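Local coordinates for protein Rv1364c/MT1410 (Mycobacterium tuberculosis, PDB 3KE6) that probably acts as a manganese-dependent PP2C-type serine phosphatase joined to an RsbW-like kinase domain, in a multidomain regulator of sigma-factor activity, at residues A[34-45]-A[246-257]; A[141-149]-A[177-188]. One frame throughout, in Å; residues are numbered along the deposited sequence.

Contact 1. Residues A[34-45]-A[246-257]. With MN (manganese (II) ion), chain F.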
loop_
_atom_site.group_PDB
_atom_site.type_symbol
_atom_site.label_atom_id
_atom_site.label_comp_id
_atom_site.label_asym_id
_atom_site.label_seq_id
_atom_site.Cartn_x
_atom_site.Cartn_y
_atom_site.Cartn_z
ATOM N N PRO A 34 -5.411 -4.902 6.449
ATOM C CA PRO A 34 -6.544 -4.735 7.315
ATOM C C PRO A 34 -6.476 -3.458 8.144
ATOM O O PRO A 34 -7.494 -2.774 8.298
ATOM C CB PRO A 34 -6.488 -5.979 8.205
ATOM C CG PRO A 34 -5.674 -6.937 7.464
ATOM C CD PRO A 34 -4.665 -6.134 6.763
ATOM N N GLY A 35 -5.289 -3.112 8.635
ATOM C CA GLY A 35 -5.184 -2.023 9.613
ATOM C C GLY A 35 -4.670 -0.678 9.135
ATOM O O GLY A 35 -4.408 0.201 9.963
ATOM N N ALA A 36 -4.510 -0.517 7.818
ATOM C CA ALA A 36 -4.113 0.787 7.234
ATOM C C ALA A 36 -4.599 0.897 5.799
ATOM O O ALA A 36 -4.607 -0.099 5.058
ATOM C CB ALA A 36 -2.610 0.968 7.278
ATOM N N ASP A 37 -5.041 2.092 5.432
ATOM C CA ASP A 37 -5.338 2.450 4.057
ATOM C C ASP A 37 -4.134 3.228 3.542
ATOM O O ASP A 37 -3.609 4.084 4.230
ATOM C CB ASP A 37 -6.574 3.345 3.994
ATOM C CG ASP A 37 -7.869 2.607 4.324
ATOM O OD1 ASP A 37 -7.901 1.362 4.175
ATOM O OD2 ASP A 37 -8.872 3.283 4.711
ATOM N N ILE A 38 -3.717 2.952 2.320
ATOM C CA ILE A 38 -2.557 3.578 1.753
ATOM C C ILE A 38 -2.899 4.124 0.357
ATOM O O ILE A 38 -3.541 3.453 -0.445
ATOM C CB ILE A 38 -1.416 2.553 1.621
ATOM C CG1 ILE A 38 -1.357 1.641 2.852
ATOM C CG2 ILE A 38 -0.074 3.261 1.419
ATOM C CD1 ILE A 38 -0.469 0.452 2.665
ATOM N N ALA A 39 -2.420 5.336 0.078
ATOM C CA ALA A 39 -2.545 5.970 -1.225
ATOM C C ALA A 39 -1.209 6.574 -1.627
ATOM O O ALA A 39 -0.428 7.019 -0.772
ATOM C CB ALA A 39 -3.612 7.067 -1.176
ATOM N N ALA A 40 -0.978 6.633 -2.934
ATOM C CA ALA A 40 0.258 7.164 -3.481
ATOM C C ALA A 40 0.001 7.939 -4.766
ATOM O O ALA A 40 -0.692 7.468 -5.663
ATOM C CB ALA A 40 1.245 6.047 -3.745
ATOM N N GLU A 41 0.607 9.119 -4.851
ATOM C CA GLU A 41 0.508 9.985 -6.010
ATOM C C GLU A 41 1.873 10.601 -6.317
ATOM O O GLU A 41 2.628 10.927 -5.399
ATOM C CB GLU A 41 -0.496 11.082 -5.720
ATOM C CG GLU A 41 -0.975 11.808 -6.951
ATOM C CD GLU A 41 -2.387 12.354 -6.792
ATOM O OE1 GLU A 41 -3.289 11.582 -6.380
ATOM O OE2 GLU A 41 -2.587 13.549 -7.104
ATOM N N TYR A 42 2.194 10.756 -7.599
ATOM C CA TYR A 42 3.478 11.311 -7.967
ATOM C C TYR A 42 3.515 11.981 -9.336
ATOM O O TYR A 42 2.722 11.675 -10.221
ATOM C CB TYR A 42 4.549 10.235 -7.894
ATOM C CG TYR A 42 4.435 9.143 -8.933
ATOM C CD1 TYR A 42 3.453 8.161 -8.840
ATOM C CD2 TYR A 42 5.319 9.077 -9.999
ATOM C CE1 TYR A 42 3.349 7.155 -9.795
ATOM C CE2 TYR A 42 5.223 8.065 -10.951
ATOM C CZ TYR A 42 4.237 7.112 -10.841
ATOM O OH TYR A 42 4.138 6.116 -11.789
ATOM N N LEU A 43 4.455 12.918 -9.470
ATOM C CA LEU A 43 4.721 13.626 -10.706
ATOM C C LEU A 43 6.218 13.551 -10.973
ATOM O O LEU A 43 7.030 13.463 -10.039
ATOM C CB LEU A 43 4.307 15.079 -10.580
ATOM C CG LEU A 43 2.843 15.341 -10.236
ATOM C CD1 LEU A 43 2.578 15.100 -8.761
ATOM C CD2 LEU A 43 2.456 16.757 -10.627
ATOM N N VAL A 44 6.576 13.589 -12.250
ATOM C CA VAL A 44 7.965 13.483 -12.668
ATOM C C VAL A 44 8.336 14.733 -13.468
ATOM O O VAL A 44 7.726 15.000 -14.498
ATOM C CB VAL A 44 8.172 12.192 -13.495
ATOM C CG1 VAL A 44 9.355 12.314 -14.419
ATOM C CG2 VAL A 44 8.347 10.989 -12.569
ATOM N N ALA A 45 9.325 15.490 -12.974
ATOM C CA ALA A 45 9.776 16.769 -13.578
ATOM C C ALA A 45 10.033 16.730 -15.090
ATOM O O ALA A 45 9.709 17.682 -15.791
ATOM C CB ALA A 45 11.030 17.279 -12.858
ATOM N N ASN A 246 8.435 22.074 -10.163
ATOM C CA ASN A 246 9.755 22.112 -10.816
ATOM C C ASN A 246 10.753 20.991 -10.464
ATOM O O ASN A 246 11.865 20.989 -10.988
ATOM C CB ASN A 246 10.412 23.486 -10.599
ATOM C CG ASN A 246 10.884 23.706 -9.165
ATOM O OD1 ASN A 246 11.047 22.755 -8.388
ATOM N ND2 ASN A 246 11.125 24.972 -8.816
ATOM N N ASP A 247 10.368 20.071 -9.580
ATOM C CA ASP A 247 11.198 18.916 -9.208
ATOM C C ASP A 247 10.300 17.685 -9.394
ATOM O O ASP A 247 9.178 17.790 -9.905
ATOM C CB ASP A 247 11.706 19.064 -7.744
ATOM C CG ASP A 247 12.840 18.073 -7.379
ATOM O OD1 ASP A 247 13.264 17.307 -8.272
ATOM O OD2 ASP A 247 13.305 18.016 -6.194
ATOM N N ASP A 248 10.789 16.514 -9.014
ATOM C CA ASP A 248 9.925 15.363 -8.854
ATOM C C ASP A 248 9.053 15.601 -7.628
ATOM O O ASP A 248 9.482 16.285 -6.695
ATOM C CB ASP A 248 10.758 14.099 -8.667
ATOM C CG ASP A 248 11.582 13.761 -9.885
ATOM O OD1 ASP A 248 10.999 13.670 -10.982
ATOM O OD2 ASP A 248 12.811 13.585 -9.747
ATOM N N VAL A 249 7.833 15.063 -7.640
ATOM C CA VAL A 249 6.925 15.157 -6.492
ATOM C C VAL A 249 6.304 13.789 -6.200
ATOM O O VAL A 249 5.799 13.100 -7.099
ATOM C CB VAL A 249 5.790 16.208 -6.684
ATOM C CG1 VAL A 249 4.997 16.395 -5.376
ATOM C CG2 VAL A 249 6.361 17.535 -7.128
ATOM N N THR A 250 6.369 13.401 -4.932
ATOM C CA THR A 250 5.920 12.103 -4.508
ATOM C C THR A 250 5.257 12.295 -3.185
ATOM O O THR A 250 5.829 12.922 -2.295
ATOM C CB THR A 250 7.100 11.115 -4.352
ATOM O OG1 THR A 250 7.953 11.196 -5.503
ATOM C CG2 THR A 250 6.587 9.685 -4.194
ATOM N N LEU A 251 4.034 11.793 -3.076
ATOM C CA LEU A 251 3.282 11.844 -1.832
ATOM C C LEU A 251 2.728 10.444 -1.546
ATOM O O LEU A 251 2.127 9.805 -2.408
ATOM C CB LEU A 251 2.179 12.890 -1.929
ATOM C CG LEU A 251 1.180 12.965 -0.781
ATOM C CD1 LEU A 251 1.863 13.240 0.544
ATOM C CD2 LEU A 251 0.167 14.034 -1.103
ATOM N N LEU A 252 3.001 9.951 -0.347
ATOM C CA LEU A 252 2.632 8.598 0.027
ATOM C C LEU A 252 1.958 8.698 1.362
ATOM O O LEU A 252 2.597 9.074 2.340
ATOM C CB LEU A 252 3.867 7.709 0.120
ATOM C CG LEU A 252 3.612 6.327 0.703
ATOM C CD1 LEU A 252 2.784 5.458 -0.286
ATOM C CD2 LEU A 252 4.938 5.696 1.039
ATOM N N ALA A 253 0.664 8.393 1.398
ATOM C CA ALA A 253 -0.152 8.655 2.579
ATOM C C ALA A 253 -0.725 7.357 3.073
ATOM O O ALA A 253 -1.073 6.478 2.280
ATOM C CB ALA A 253 -1.261 9.605 2.246
ATOM N N MET A 254 -0.802 7.233 4.392
ATOM C CA MET A 254 -1.478 6.119 5.001
ATOM C C MET A 254 -2.248 6.533 6.236
ATOM O O MET A 254 -1.757 7.307 7.038
ATOM C CB MET A 254 -0.484 4.996 5.286
ATOM C CG MET A 254 0.184 5.026 6.604
ATOM S SD MET A 254 -0.790 4.138 7.834
ATOM C CE MET A 254 0.473 4.084 9.107
ATOM N N GLN A 255 -3.474 6.037 6.363
ATOM C CA GLN A 255 -4.274 6.286 7.544
ATOM C C GLN A 255 -4.467 4.965 8.236
ATOM O O GLN A 255 -4.751 3.952 7.596
ATOM C CB GLN A 255 -5.626 6.880 7.177
ATOM C CG GLN A 255 -6.613 6.895 8.325
ATOM C CD GLN A 255 -7.943 7.545 7.976
ATOM O OE1 GLN A 255 -8.351 8.514 8.607
ATOM N NE2 GLN A 255 -8.635 6.997 6.987
ATOM N N ARG A 256 -4.324 4.977 9.551
ATOM C CA ARG A 256 -4.612 3.797 10.341
ATOM C C ARG A 256 -6.124 3.632 10.422
ATOM O O ARG A 256 -6.854 4.620 10.547
ATOM C CB ARG A 256 -3.995 3.920 11.736
ATOM C CG ARG A 256 -3.833 2.593 12.440
ATOM C CD ARG A 256 -3.169 2.711 13.802
ATOM N NE ARG A 256 -3.112 1.399 14.449
ATOM C CZ ARG A 256 -3.459 1.114 15.708
ATOM N NH1 ARG A 256 -3.343 -0.143 16.127
ATOM N NH2 ARG A 256 -3.884 2.052 16.563
ATOM N N ARG A 257 -6.581 2.386 10.350
ATOM C CA ARG A 257 -8.008 2.051 10.459
ATOM C C ARG A 257 -8.204 0.829 11.330
ATOM O O ARG A 257 -7.279 0.023 11.504
ATOM C CB ARG A 257 -8.569 1.730 9.082
ATOM C CG ARG A 257 -7.715 0.693 8.353
ATOM C CD ARG A 257 -8.318 0.287 7.067
ATOM N NE ARG A 257 -9.596 -0.384 7.251
ATOM C CZ ARG A 257 -10.530 -0.481 6.311
ATOM N NH1 ARG A 257 -10.337 0.048 5.106
ATOM N NH2 ARG A 257 -11.663 -1.108 6.582
HETATM MN MN MN F . 14.045 16.817 -4.866
HETATM O O HOH W 1 8.180 11.184 -8.779
HETATM O O HOH W 2 15.003 16.463 -6.831
HETATM O O HOH W 3 12.216 15.796 -5.587
HETATM O O HOH W 4 15.626 18.279 -4.388
#

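Contact 2. Residues A[141-149]-A[177-188]. With MN (manganese (II) ion), chain F.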
loop_
_atom_site.group_PDB
_atom_site.type_symbol
_atom_site.label_atom_id
_atom_site.label_comp_id
_atom_site.label_asym_id
_atom_site.label_seq_id
_atom_site.Cartn_x
_atom_site.Cartn_y
_atom_site.Cartn_z
ATOM N N HIS A 141 15.895 14.025 5.249
ATOM C CA HIS A 141 14.654 14.107 4.493
ATOM C C HIS A 141 13.636 14.927 5.269
ATOM O O HIS A 141 13.556 14.821 6.494
ATOM C CB HIS A 141 14.113 12.714 4.233
ATOM C CG HIS A 141 13.108 12.662 3.129
ATOM N ND1 HIS A 141 13.467 12.508 1.807
ATOM C CD2 HIS A 141 11.755 12.757 3.148
ATOM C CE1 HIS A 141 12.376 12.502 1.059
ATOM N NE2 HIS A 141 11.326 12.657 1.847
ATOM N N PRO A 142 12.865 15.761 4.564
ATOM C CA PRO A 142 11.887 16.568 5.264
ATOM C C PRO A 142 10.866 15.677 5.976
ATOM O O PRO A 142 10.452 14.677 5.435
ATOM C CB PRO A 142 11.247 17.388 4.141
ATOM C CG PRO A 142 11.503 16.628 2.926
ATOM C CD PRO A 142 12.839 16.019 3.120
ATOM N N PRO A 143 10.490 16.039 7.209
ATOM C CA PRO A 143 9.763 15.110 8.075
ATOM C C PRO A 143 8.312 14.970 7.663
ATOM O O PRO A 143 7.753 15.914 7.123
ATOM C CB PRO A 143 9.862 15.783 9.456
ATOM C CG PRO A 143 9.915 17.227 9.138
ATOM C CD PRO A 143 10.703 17.345 7.859
ATOM N N PRO A 144 7.704 13.796 7.913
ATOM C CA PRO A 144 6.294 13.506 7.669
ATOM C C PRO A 144 5.312 14.463 8.314
ATOM O O PRO A 144 5.568 14.979 9.396
ATOM C CB PRO A 144 6.121 12.135 8.306
ATOM C CG PRO A 144 7.449 11.505 8.174
ATOM C CD PRO A 144 8.415 12.600 8.404
ATOM N N LEU A 145 4.188 14.682 7.632
ATOM C CA LEU A 145 3.045 15.399 8.195
ATOM C C LEU A 145 2.183 14.355 8.867
ATOM O O LEU A 145 2.004 13.265 8.321
ATOM C CB LEU A 145 2.240 16.090 7.084
ATOM C CG LEU A 145 1.302 17.253 7.476
ATOM C CD1 LEU A 145 0.649 17.902 6.242
ATOM C CD2 LEU A 145 0.233 16.795 8.460
ATOM N N LEU A 146 1.667 14.663 10.049
ATOM C CA LEU A 146 0.659 13.815 10.704
ATOM C C LEU A 146 -0.664 14.566 10.714
ATOM O O LEU A 146 -0.749 15.654 11.240
ATOM C CB LEU A 146 1.081 13.480 12.141
ATOM C CG LEU A 146 0.041 12.919 13.124
ATOM C CD1 LEU A 146 0.006 11.415 13.085
ATOM C CD2 LEU A 146 0.342 13.367 14.533
ATOM N N VAL A 147 -1.680 13.981 10.101
ATOM C CA VAL A 147 -3.042 14.487 10.193
ATOM C C VAL A 147 -3.795 13.547 11.112
ATOM O O VAL A 147 -3.928 12.340 10.809
ATOM C CB VAL A 147 -3.737 14.510 8.823
ATOM C CG1 VAL A 147 -5.139 15.067 8.963
ATOM C CG2 VAL A 147 -2.912 15.311 7.820
ATOM N N THR A 148 -4.259 14.070 12.242
ATOM C CA THR A 148 -4.938 13.235 13.218
ATOM C C THR A 148 -6.397 13.051 12.841
ATOM O O THR A 148 -6.890 13.677 11.892
ATOM C CB THR A 148 -4.902 13.826 14.615
ATOM O OG1 THR A 148 -5.631 15.064 14.616
ATOM C CG2 THR A 148 -3.466 14.027 15.092
ATOM N N ALA A 149 -7.072 12.181 13.599
ATOM C CA ALA A 149 -8.508 11.905 13.438
ATOM C C ALA A 149 -9.349 13.175 13.545
ATOM O O ALA A 149 -10.236 13.401 12.738
ATOM C CB ALA A 149 -8.969 10.880 14.469
ATOM N N LEU A 177 0.028 6.325 16.424
ATOM C CA LEU A 177 -1.110 6.698 15.589
ATOM C C LEU A 177 -2.357 5.956 16.052
ATOM O O LEU A 177 -2.352 4.728 16.103
ATOM C CB LEU A 177 -0.856 6.308 14.138
ATOM C CG LEU A 177 0.432 6.718 13.443
ATOM C CD1 LEU A 177 0.424 6.138 12.027
ATOM C CD2 LEU A 177 0.569 8.204 13.399
ATOM N N ASN A 178 -3.427 6.681 16.358
ATOM C CA ASN A 178 -4.689 6.051 16.765
ATOM C C ASN A 178 -5.511 5.632 15.552
ATOM O O ASN A 178 -5.055 5.793 14.424
ATOM C CB ASN A 178 -5.469 6.992 17.662
ATOM C CG ASN A 178 -4.792 7.188 18.989
ATOM O OD1 ASN A 178 -4.652 6.239 19.759
ATOM N ND2 ASN A 178 -4.337 8.409 19.258
ATOM N N ILE A 179 -6.694 5.062 15.754
ATOM C CA ILE A 179 -7.538 4.760 14.602
ATOM C C ILE A 179 -8.017 6.089 13.992
ATOM O O ILE A 179 -8.536 6.959 14.710
ATOM C CB ILE A 179 -8.752 3.876 14.952
ATOM C CG1 ILE A 179 -8.346 2.623 15.742
ATOM C CG2 ILE A 179 -9.475 3.467 13.683
ATOM C CD1 ILE A 179 -7.447 1.712 15.008
ATOM N N GLY A 180 -7.816 6.257 12.682
ATOM C CA GLY A 180 -8.224 7.478 11.970
ATOM C C GLY A 180 -7.091 8.475 11.788
ATOM O O GLY A 180 -7.220 9.451 11.054
ATOM N N ASP A 181 -5.976 8.243 12.470
ATOM C CA ASP A 181 -4.812 9.093 12.317
ATOM C C ASP A 181 -4.129 8.731 10.995
ATOM O O ASP A 181 -3.941 7.570 10.707
ATOM C CB ASP A 181 -3.825 8.895 13.490
ATOM C CG ASP A 181 -4.164 9.730 14.724
ATOM O OD1 ASP A 181 -5.148 10.504 14.715
ATOM O OD2 ASP A 181 -3.407 9.618 15.719
ATOM N N ALA A 182 -3.748 9.741 10.217
ATOM C CA ALA A 182 -2.996 9.547 8.981
ATOM C C ALA A 182 -1.597 10.195 9.039
ATOM O O ALA A 182 -1.354 11.132 9.810
ATOM C CB ALA A 182 -3.790 10.097 7.816
ATOM N N ILE A 183 -0.690 9.686 8.211
ATOM C CA ILE A 183 0.655 10.222 8.103
ATOM C C ILE A 183 1.086 10.330 6.635
ATOM O O ILE A 183 0.819 9.441 5.844
ATOM C CB ILE A 183 1.649 9.342 8.867
ATOM C CG1 ILE A 183 3.029 9.996 8.895
ATOM C CG2 ILE A 183 1.758 7.980 8.235
ATOM C CD1 ILE A 183 4.038 9.210 9.703
ATOM N N LEU A 184 1.755 11.428 6.289
ATOM C CA LEU A 184 2.069 11.750 4.894
ATOM C C LEU A 184 3.577 11.879 4.628
ATOM O O LEU A 184 4.211 12.854 4.993
ATOM C CB LEU A 184 1.346 13.040 4.481
ATOM C CG LEU A 184 -0.178 12.981 4.256
ATOM C CD1 LEU A 184 -0.971 12.575 5.508
ATOM C CD2 LEU A 184 -0.704 14.311 3.746
ATOM N N PHE A 185 4.136 10.869 3.990
ATOM C CA PHE A 185 5.493 10.918 3.466
ATOM C C PHE A 185 5.454 11.683 2.140
ATOM O O PHE A 185 4.564 11.448 1.313
ATOM C CB PHE A 185 6.013 9.484 3.214
ATOM C CG PHE A 185 6.476 8.753 4.463
ATOM C CD1 PHE A 185 7.669 8.042 4.462
ATOM C CD2 PHE A 185 5.729 8.775 5.632
ATOM C CE1 PHE A 185 8.108 7.376 5.608
ATOM C CE2 PHE A 185 6.171 8.125 6.777
ATOM C CZ PHE A 185 7.364 7.425 6.764
ATOM N N TYR A 186 6.428 12.556 1.914
ATOM C CA TYR A 186 6.481 13.371 0.688
ATOM C C TYR A 186 7.936 13.723 0.341
ATOM O O TYR A 186 8.822 13.619 1.190
ATOM C CB TYR A 186 5.691 14.675 0.887
ATOM C CG TYR A 186 6.271 15.442 2.019
ATOM C CD1 TYR A 186 7.230 16.410 1.809
ATOM C CD2 TYR A 186 5.942 15.117 3.316
ATOM C CE1 TYR A 186 7.808 17.083 2.876
ATOM C CE2 TYR A 186 6.499 15.782 4.388
ATOM C CZ TYR A 186 7.435 16.761 4.161
ATOM O OH TYR A 186 7.999 17.405 5.222
ATOM N N THR A 187 8.167 14.173 -0.888
ATOM C CA THR A 187 9.477 14.661 -1.281
ATOM C C THR A 187 9.456 16.177 -1.306
ATOM O O THR A 187 8.383 16.787 -1.312
ATOM C CB THR A 187 9.937 14.119 -2.652
ATOM O OG1 THR A 187 8.872 14.219 -3.606
ATOM C CG2 THR A 187 10.394 12.681 -2.518
ATOM N N ASP A 188 10.650 16.771 -1.336
ATOM C CA ASP A 188 10.821 18.217 -1.262
ATOM C C ASP A 188 10.162 18.958 -2.422
ATOM O O ASP A 188 9.911 20.170 -2.343
ATOM C CB ASP A 188 12.320 18.597 -1.129
ATOM C CG ASP A 188 13.187 18.141 -2.318
ATOM O OD1 ASP A 188 12.665 17.644 -3.341
ATOM O OD2 ASP A 188 14.425 18.275 -2.214
HETATM MN MN MN F . 14.045 16.817 -4.866
HETATM O O HOH W 4 15.626 18.279 -4.388
HETATM O O HOH W 2 15.003 16.463 -6.831
HETATM O O HOH W 3 12.216 15.796 -5.587
#

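Contact 1. Residues A[34-45]-A[246-257]
L252 and its neighbours I38 and A40 form the apolar centre of this contact, on one face of two antiparallel strands, 36-43 and 249-256, in the beta sandwich expected of a PP2C-type phosphatase. L252 CG sits opposite the backbone N (chi1 171°), which brings the CD1 branch across to the neighbouring strand, 3.8 Å from A40 CB. I38 lies alongside L252 and points the same way, with CG2 against that same methyl. Further along this face M254 bends at chi2 and lays SD 3.7 Å from A36 CB, and strand 64-71 of the second sheet packs over this face through L65, L67 and V69. On the reverse face L43 and V249 run side by side, and helix 227-241 packs on L43 through L236. Paired N-H to O bonds join D37 with Q255, A39 with A253, E41 with L251 and L43 with V249; A39 N to A253 O measures 2.8 Å.

Polar groups close both ends. Near the metal, D247 OD2 binds manganese at 1.9 Å, and D188 and D71 bind the same ion. Next to it D248 divides its carboxylate: OD2 takes the N-H of G53, while OD1 receives A45 N from above the carboxylate plane at 3.2 Å. At the far end R257 turns at chi3 (-64°) and reaches back to D37 in a salt bridge, the carboxylate and guanidinium planes nearly perpendicular. R257 NH1 meets the syn lone pair of D37 OD1 at 2.9 Å, with the oxygen lying in the guanidinium plane.

Contact 2. Residues A[141-149]-A[177-188]
The manganese site lies at one end of this contact, where D188, just past strand 182-186, binds the ion through OD1 at 2.2 Å. Water 4, also on the metal, donates to D188 OD2. Just before D188, the 141-144 loop is held to the strand end by side chains from both segments. H141 NE2 donates to Y186 O at 2.8 Å, the acceptor tilted a little from the imidazole plane, while ND1 bonds T121 and so fixes the ring's rotation. Y186 CG stands between its own backbone N and carbonyl carbon (chi1 59°), which turns the phenol toward the proline run, with P143 O at the ring edge and P142 CB 3.7 Å from CE1. The phenol OH points at P143 O but is modelled too close to it for a bond to be taken at face value. P144 CG rests over one face of F185.

From there the segments become an antiparallel strand pair of the PP2C-like sandwich, L145 with L184 and V147 with A182 in hydrogen-bonded positions. L145 and L184 meet through their CB atoms, and both face helix 198-212, with F205 against each. On the other face L146 CD1 meets L177 CD2, the two side chains running head to tail. Beyond the strands, a type II turn from N178 to D181 carries G180 at positive phi (97°). D181 uses both carboxylate oxygens: OD2 takes N178 N at 3.0 Å, and OD1 takes A149 N at 2.8 Å.

The two contacts, with centres 10 Å apart, are adjoining parts of one sheet: strands run 36-43, 249-256, 182-186, 145-147 across it, each antiparallel to the next. Their seam is the 249-256/182-186 pair, where L252 N lies 2.7 Å from F185 O and R256 O lies 2.9 Å from G180 N, both probable hydrogen bonds. Along the chain contact 2 is nested within the loop that contact 1 closes, so strands 36-43 and 249-256, some 200 residues apart, become neighbours around it. D247, just before strand 249-256, and D188, just after 182-186, fall at the same end of the sheet, so the antiparallel pairing brings a metal ligand from each contact together there.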